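Local coordinates for protein nitroalkane oxidase (Podospora anserina, PDB 3MKH) that oxidises nitroalkanes to aldehydes or ketones with its FAD cofactor, consuming oxygen and releasing nitrite and hydrogen peroxide, at residues Glu225-Val230 and His242-Asn247; Arg348-Leu353 and Arg408-Leu413. All coordinates share one frame; numbering follows the deposited sequence.

Contact 1. Residues Glu225-Val230 and His242-Asn247; sequences EVLRHV and HVRYTN
The carbonyl oxygen of His242 is gripped by two backbone donors of the facing strand, Leu227 N at 2.7 Å and Arg228 N at 3.2 Å. Leu227 N lies in the carbonyl plane, whereas Arg228 N is tilted from it by 16°. A bond from His242 N to Arg228 O and the pair between Glu225 and Arg244 flank this double grip. Because Leu227 is the extra residue, with a helix-like psi of -43°, its side chain leans over the neighbouring strand. With CG anti to the carbonyl carbon (chi1 -61°), Leu227 CD1 sits over one face of the imidazole, 3.7 Å from the His242 ring centroid in a CH-pi contact, and also over a face of the Arg244 guanidinium. Trimming Leu227 to an alanine would take CD1 away, and ring and guanidinium would probably lose this shared cover. Glu167, on strand 161-168 along the other edge of 242-247, accepts from His242 NE2 through OE1 and forms a salt bridge with Arg244 NH2 through OE2. One water links Arg228 NE, 2.8 Å away, to His242 ND1, another Glu225 OE1 to Arg244 NH1; Arg228 NH2 forms a salt bridge with Asp380 of the second subunit. On the other face Val226 CG2 meets Val243 CG1 at 4.2 Å, beta-branched residues suited to extended chain. Two residues facing one across antiparallel strands make a classic beta bulge, here in an acyl-CoA dehydrogenase-type sheet.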
loop_
_atom_site.group_PDB
_atom_site.type_symbol
_atom_site.label_atom_id
_atom_site.label_comp_id
_atom_site.label_asym_id
_atom_site.label_seq_id
_atom_site.Cartn_x
_atom_site.Cartn_y
_atom_site.Cartn_z
ATOM N N GLU A 225 -5.047 -18.659 39.946
ATOM C CA GLU A 225 -6.456 -18.581 39.557
ATOM C C GLU A 225 -6.617 -18.067 38.139
ATOM O O GLU A 225 -5.969 -17.096 37.751
ATOM C CB GLU A 225 -7.240 -17.679 40.522
ATOM C CG GLU A 225 -8.772 -17.747 40.324
ATOM C CD GLU A 225 -9.533 -16.704 41.139
ATOM O OE1 GLU A 225 -8.940 -16.140 42.086
ATOM O OE2 GLU A 225 -10.721 -16.441 40.828
ATOM N N VAL A 226 -7.460 -18.732 37.360
ATOM C CA VAL A 226 -7.891 -18.191 36.081
ATOM C C VAL A 226 -9.002 -17.169 36.336
ATOM O O VAL A 226 -10.046 -17.500 36.894
ATOM C CB VAL A 226 -8.382 -19.294 35.133
ATOM C CG1 VAL A 226 -8.994 -18.681 33.861
ATOM C CG2 VAL A 226 -7.222 -20.244 34.792
ATOM N N LEU A 227 -8.763 -15.921 35.948
ATOM C CA LEU A 227 -9.748 -14.865 36.155
ATOM C C LEU A 227 -10.741 -14.814 34.999
ATOM O O LEU A 227 -11.931 -14.636 35.219
ATOM C CB LEU A 227 -9.071 -13.501 36.310
ATOM C CG LEU A 227 -8.097 -13.350 37.491
ATOM C CD1 LEU A 227 -7.536 -11.938 37.521
ATOM C CD2 LEU A 227 -8.808 -13.682 38.807
ATOM N N ARG A 228 -10.239 -14.937 33.768
ATOM C CA ARG A 228 -11.112 -14.896 32.599
ATOM C C ARG A 228 -10.486 -15.631 31.441
ATOM O O ARG A 228 -9.310 -15.400 31.109
ATOM C CB ARG A 228 -11.431 -13.448 32.187
ATOM C CG ARG A 228 -12.220 -13.349 30.889
ATOM C CD ARG A 228 -12.672 -11.920 30.588
ATOM N NE ARG A 228 -11.579 -11.029 30.191
ATOM C CZ ARG A 228 -11.280 -10.722 28.929
ATOM N NH1 ARG A 228 -11.975 -11.247 27.930
ATOM N NH2 ARG A 228 -10.278 -9.893 28.663
ATOM N N HIS A 229 -11.264 -16.531 30.841
ATOM C CA HIS A 229 -10.873 -17.153 29.582
ATOM C C HIS A 229 -11.149 -16.145 28.475
ATOM O O HIS A 229 -12.235 -15.565 28.416
ATOM C CB HIS A 229 -11.671 -18.439 29.319
ATOM C CG HIS A 229 -11.369 -19.552 30.279
ATOM N ND1 HIS A 229 -10.238 -20.337 30.181
ATOM C CD2 HIS A 229 -12.060 -20.020 31.349
ATOM C CE1 HIS A 229 -10.239 -21.231 31.155
ATOM N NE2 HIS A 229 -11.333 -21.057 31.883
ATOM N N VAL A 230 -10.177 -15.963 27.585
ATOM C CA VAL A 230 -10.269 -14.964 26.522
ATOM C C VAL A 230 -10.683 -15.634 25.215
ATOM O O VAL A 230 -9.986 -16.517 24.707
ATOM C CB VAL A 230 -8.902 -14.251 26.310
ATOM C CG1 VAL A 230 -9.027 -13.116 25.286
ATOM C CG2 VAL A 230 -8.355 -13.722 27.644
ATOM N N HIS A 242 -6.443 -14.644 31.297
ATOM C CA HIS A 242 -6.079 -13.654 32.297
ATOM C C HIS A 242 -6.037 -14.422 33.613
ATOM O O HIS A 242 -7.049 -15.022 34.018
ATOM C CB HIS A 242 -7.137 -12.547 32.318
ATOM C CG HIS A 242 -6.890 -11.478 33.341
ATOM N ND1 HIS A 242 -7.813 -10.491 33.619
ATOM C CD2 HIS A 242 -5.834 -11.251 34.159
ATOM C CE1 HIS A 242 -7.330 -9.693 34.556
ATOM N NE2 HIS A 242 -6.132 -10.137 34.904
ATOM N N VAL A 243 -4.869 -14.444 34.264
ATOM C CA VAL A 243 -4.665 -15.281 35.456
ATOM C C VAL A 243 -4.052 -14.463 36.575
ATOM O O VAL A 243 -3.581 -13.348 36.344
ATOM C CB VAL A 243 -3.730 -16.478 35.178
ATOM C CG1 VAL A 243 -4.271 -17.324 34.054
ATOM C CG2 VAL A 243 -2.287 -15.982 34.847
ATOM N N ARG A 244 -4.052 -15.011 37.788
ATOM C CA ARG A 244 -3.429 -14.340 38.935
ATOM C C ARG A 244 -2.583 -15.307 39.772
ATOM O O ARG A 244 -3.037 -16.391 40.156
ATOM C CB ARG A 244 -4.476 -13.645 39.824
ATOM C CG ARG A 244 -3.871 -12.881 41.007
ATOM C CD ARG A 244 -4.950 -12.307 41.953
ATOM N NE ARG A 244 -5.763 -11.269 41.321
ATOM C CZ ARG A 244 -7.088 -11.191 41.416
ATOM N NH1 ARG A 244 -7.765 -12.093 42.116
ATOM N NH2 ARG A 244 -7.740 -10.213 40.803
ATOM N N TYR A 245 -1.337 -14.916 40.008
ATOM C CA TYR A 245 -0.454 -15.587 40.955
ATOM C C TYR A 245 -0.538 -14.827 42.279
ATOM O O TYR A 245 -0.279 -13.625 42.316
ATOM C CB TYR A 245 0.991 -15.549 40.441
ATOM C CG TYR A 245 1.181 -16.317 39.151
ATOM C CD1 TYR A 245 1.089 -15.686 37.923
ATOM C CD2 TYR A 245 1.438 -17.680 39.167
ATOM C CE1 TYR A 245 1.252 -16.402 36.733
ATOM C CE2 TYR A 245 1.598 -18.398 37.990
ATOM C CZ TYR A 245 1.511 -17.754 36.781
ATOM O OH TYR A 245 1.664 -18.479 35.619
ATOM N N THR A 246 -0.903 -15.511 43.357
ATOM C CA THR A 246 -0.973 -14.857 44.665
ATOM C C THR A 246 -0.077 -15.517 45.700
ATOM O O THR A 246 -0.236 -16.693 46.001
ATOM C CB THR A 246 -2.402 -14.852 45.216
ATOM O OG1 THR A 246 -3.257 -14.207 44.275
ATOM C CG2 THR A 246 -2.454 -14.091 46.547
ATOM N N ASN A 247 0.840 -14.731 46.258
ATOM C CA ASN A 247 1.829 -15.221 47.219
ATOM C C ASN A 247 2.384 -16.602 46.897
ATOM O O ASN A 247 2.373 -17.511 47.734
ATOM C CB ASN A 247 1.283 -15.156 48.646
ATOM C CG ASN A 247 1.153 -13.725 49.147
ATOM O OD1 ASN A 247 0.198 -13.387 49.853
ATOM N ND2 ASN A 247 2.103 -12.872 48.770
HETATM O O HOH W 1 -6.780 -15.108 42.824
HETATM O O HOH W 2 -10.123 -9.959 32.329
#

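Contact 2. Residues Arg348-Leu353 and Arg408-Leu413; sequences RRELAL and RHLQQL
Arg349 and His409 make the polar part of this contact between two helices that run nearly antiparallel, at 154°. Arg349 NH2 donates to ND1 at the edge of the His409 ring; the modelled separation of 2.4 Å between these atoms is very short, so its exact length is doubtful. Guanidinium and imidazole planes are turned 66° apart. With CG anti to the backbone N (chi1 174°) and the chain extended as far as NE, the arginine spans the gap between the helices. Its NH1 gives a second link through a water, 2.8 Å from Arg349 NH1, which in turn donates to His409 O. Asp271 takes the NE in a salt bridge. These two holds, at NE and NH1, probably limit the rotation of the guanidinium, with the short NH2 bond as a possible third.

The apolar part is built from leucines, whose branched ends suit a buried seam. Leu353 and Leu413 reach toward each other tip to tip, their CD1 atoms 3.6 Å apart. Leu410 slides past Leu353 in the opposite direction and brings CD2 to within 3.7 Å of Leu353 CB. The same methyl lies 3.6 Å from Glu350 CG, so the glutamate gives its aliphatic stem to the seam. Its buried carboxylate has a hydrogen bond between OE2 and the Tyr419 hydroxyl and a salt bridge from OE1 to Lys321 of the third subunit.

Both helices belong to the helical C-terminal part of the acyl-CoA dehydrogenase fold. Helix 311-340 packs against helix 345-374 at Leu351 and Ala352, Phe267 of helix 262-298 meets the His409 ring edge-to-face, and Ile322 of the third subunit packs on Leu410.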
loop_
_atom_site.group_PDB
_atom_site.type_symbol
_atom_site.label_atom_id
_atom_site.label_comp_id
_atom_site.label_asym_id
_atom_site.label_seq_id
_atom_site.Cartn_x
_atom_site.Cartn_y
_atom_site.Cartn_z
ATOM N N ARG A 348 22.484 -9.956 13.525
ATOM C CA ARG A 348 21.697 -11.161 13.265
ATOM C C ARG A 348 20.258 -10.927 13.695
ATOM O O ARG A 348 19.294 -11.290 13.010
ATOM C CB ARG A 348 22.281 -12.320 14.058
ATOM C CG ARG A 348 23.716 -12.677 13.659
ATOM C CD ARG A 348 24.271 -13.739 14.610
ATOM N NE ARG A 348 25.661 -14.067 14.337
ATOM C CZ ARG A 348 26.200 -15.258 14.591
ATOM N NH1 ARG A 348 25.448 -16.224 15.112
ATOM N NH2 ARG A 348 27.486 -15.489 14.319
ATOM N N ARG A 349 20.153 -10.325 14.864
ATOM C CA ARG A 349 18.904 -9.995 15.510
ATOM C C ARG A 349 18.014 -9.147 14.610
ATOM O O ARG A 349 16.799 -9.347 14.551
ATOM C CB ARG A 349 19.270 -9.212 16.763
ATOM C CG ARG A 349 18.147 -8.656 17.503
ATOM C CD ARG A 349 18.525 -8.563 18.950
ATOM N NE ARG A 349 17.289 -8.398 19.668
ATOM C CZ ARG A 349 16.832 -7.227 20.061
ATOM N NH1 ARG A 349 17.550 -6.130 19.839
ATOM N NH2 ARG A 349 15.673 -7.167 20.696
ATOM N N GLU A 350 18.619 -8.185 13.918
ATOM C CA GLU A 350 17.856 -7.332 13.008
ATOM C C GLU A 350 17.099 -8.129 11.942
ATOM O O GLU A 350 15.977 -7.769 11.570
ATOM C CB GLU A 350 18.755 -6.288 12.314
ATOM C CG GLU A 350 17.928 -5.185 11.635
ATOM C CD GLU A 350 18.714 -4.346 10.624
ATOM O OE1 GLU A 350 19.568 -4.908 9.906
ATOM O OE2 GLU A 350 18.458 -3.119 10.536
ATOM N N LEU A 351 17.716 -9.198 11.438
ATOM C CA LEU A 351 17.068 -10.021 10.418
ATOM C C LEU A 351 15.901 -10.827 10.987
ATOM O O LEU A 351 14.892 -11.005 10.314
ATOM C CB LEU A 351 18.074 -10.958 9.744
ATOM C CG LEU A 351 19.176 -10.272 8.920
ATOM C CD1 LEU A 351 20.002 -11.317 8.160
ATOM C CD2 LEU A 351 18.599 -9.238 7.962
ATOM N N ALA A 352 16.046 -11.328 12.213
ATOM C CA ALA A 352 14.944 -12.040 12.857
ATOM C C ALA A 352 13.738 -11.114 12.991
ATOM O O ALA A 352 12.643 -11.476 12.603
ATOM C CB ALA A 352 15.358 -12.571 14.228
ATOM N N LEU A 353 13.953 -9.932 13.559
ATOM C CA LEU A 353 12.912 -8.904 13.646
ATOM C C LEU A 353 12.293 -8.580 12.285
ATOM O O LEU A 353 11.062 -8.449 12.156
ATOM C CB LEU A 353 13.482 -7.627 14.257
ATOM C CG LEU A 353 14.025 -7.773 15.680
ATOM C CD1 LEU A 353 14.952 -6.603 16.031
ATOM C CD2 LEU A 353 12.873 -7.865 16.653
ATOM N N ARG A 408 10.302 -0.842 17.637
ATOM C CA ARG A 408 11.100 -0.121 18.643
ATOM C C ARG A 408 12.464 -0.785 18.807
ATOM O O ARG A 408 13.462 -0.116 19.046
ATOM C CB ARG A 408 10.412 -0.087 20.012
ATOM C CG ARG A 408 9.095 0.665 20.070
ATOM C CD ARG A 408 9.148 1.949 19.260
ATOM N NE ARG A 408 8.160 1.880 18.199
ATOM C CZ ARG A 408 8.338 2.308 16.954
ATOM N NH1 ARG A 408 9.480 2.872 16.578
ATOM N NH2 ARG A 408 7.346 2.165 16.080
ATOM N N HIS A 409 12.507 -2.110 18.718
ATOM C CA HIS A 409 13.794 -2.789 18.748
ATOM C C HIS A 409 14.631 -2.448 17.507
ATOM O O HIS A 409 15.800 -2.108 17.629
ATOM C CB HIS A 409 13.617 -4.293 18.934
ATOM C CG HIS A 409 13.227 -4.675 20.329
ATOM N ND1 HIS A 409 14.034 -5.434 21.148
ATOM C CD2 HIS A 409 12.128 -4.373 21.061
ATOM C CE1 HIS A 409 13.440 -5.603 22.316
ATOM N NE2 HIS A 409 12.284 -4.967 22.291
ATOM N N LEU A 410 14.023 -2.503 16.322
ATOM C CA LEU A 410 14.723 -2.098 15.102
ATOM C C LEU A 410 15.273 -0.667 15.239
ATOM O O LEU A 410 16.413 -0.385 14.876
ATOM C CB LEU A 410 13.787 -2.214 13.898
ATOM C CG LEU A 410 13.443 -3.661 13.536
ATOM C CD1 LEU A 410 12.308 -3.742 12.498
ATOM C CD2 LEU A 410 14.693 -4.400 13.039
ATOM N N GLN A 411 14.458 0.227 15.783
ATOM C CA GLN A 411 14.891 1.607 16.025
ATOM C C GLN A 411 16.121 1.700 16.949
ATOM O O GLN A 411 17.068 2.426 16.649
ATOM C CB GLN A 411 13.717 2.426 16.576
ATOM C CG GLN A 411 14.036 3.871 16.955
ATOM C CD GLN A 411 12.807 4.634 17.454
ATOM O OE1 GLN A 411 12.790 5.867 17.446
ATOM N NE2 GLN A 411 11.780 3.904 17.901
ATOM N N GLN A 412 16.113 0.972 18.065
ATOM C CA GLN A 412 17.266 0.968 18.974
ATOM C C GLN A 412 18.532 0.378 18.346
ATOM O O GLN A 412 19.641 0.839 18.621
ATOM C CB GLN A 412 16.932 0.247 20.282
ATOM C CG GLN A 412 15.837 0.954 21.070
ATOM C CD GLN A 412 16.188 2.410 21.374
ATOM O OE1 GLN A 412 17.332 2.727 21.723
ATOM N NE2 GLN A 412 15.200 3.302 21.250
ATOM N N LEU A 413 18.369 -0.636 17.503
ATOM C CA LEU A 413 19.508 -1.206 16.777
ATOM C C LEU A 413 20.171 -0.169 15.872
ATOM O O LEU A 413 21.386 0.021 15.932
ATOM C CB LEU A 413 19.086 -2.428 15.963
ATOM C CG LEU A 413 18.750 -3.657 16.815
ATOM C CD1 LEU A 413 18.070 -4.779 15.994
ATOM C CD2 LEU A 413 20.012 -4.170 17.512
HETATM O O HOH W 3 16.954 -3.399 20.094
#

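Overall arrangement
The two contacts do not touch: their centres are 32 Å apart and their nearest atoms about 21 Å. Contact 1 closes within the beta sheet before contact 2 opens among the C-terminal helices, so they follow one another along the chain. A bound FAD lies near each. The side chain of Val230 in contact 1 is about 7 Å from a flavin cofactor and about 4 Å from that of Trp170, an FAD-binding residue; in contact 2 the side chain of His409 is about 9 Å from a bound FAD, and the adjacent Arg408 touches the cofactor. Each also borders other subunits of the tetramer: contact 1 meets the second, and in contact 2 Arg408 pairs with Asp315 of the third.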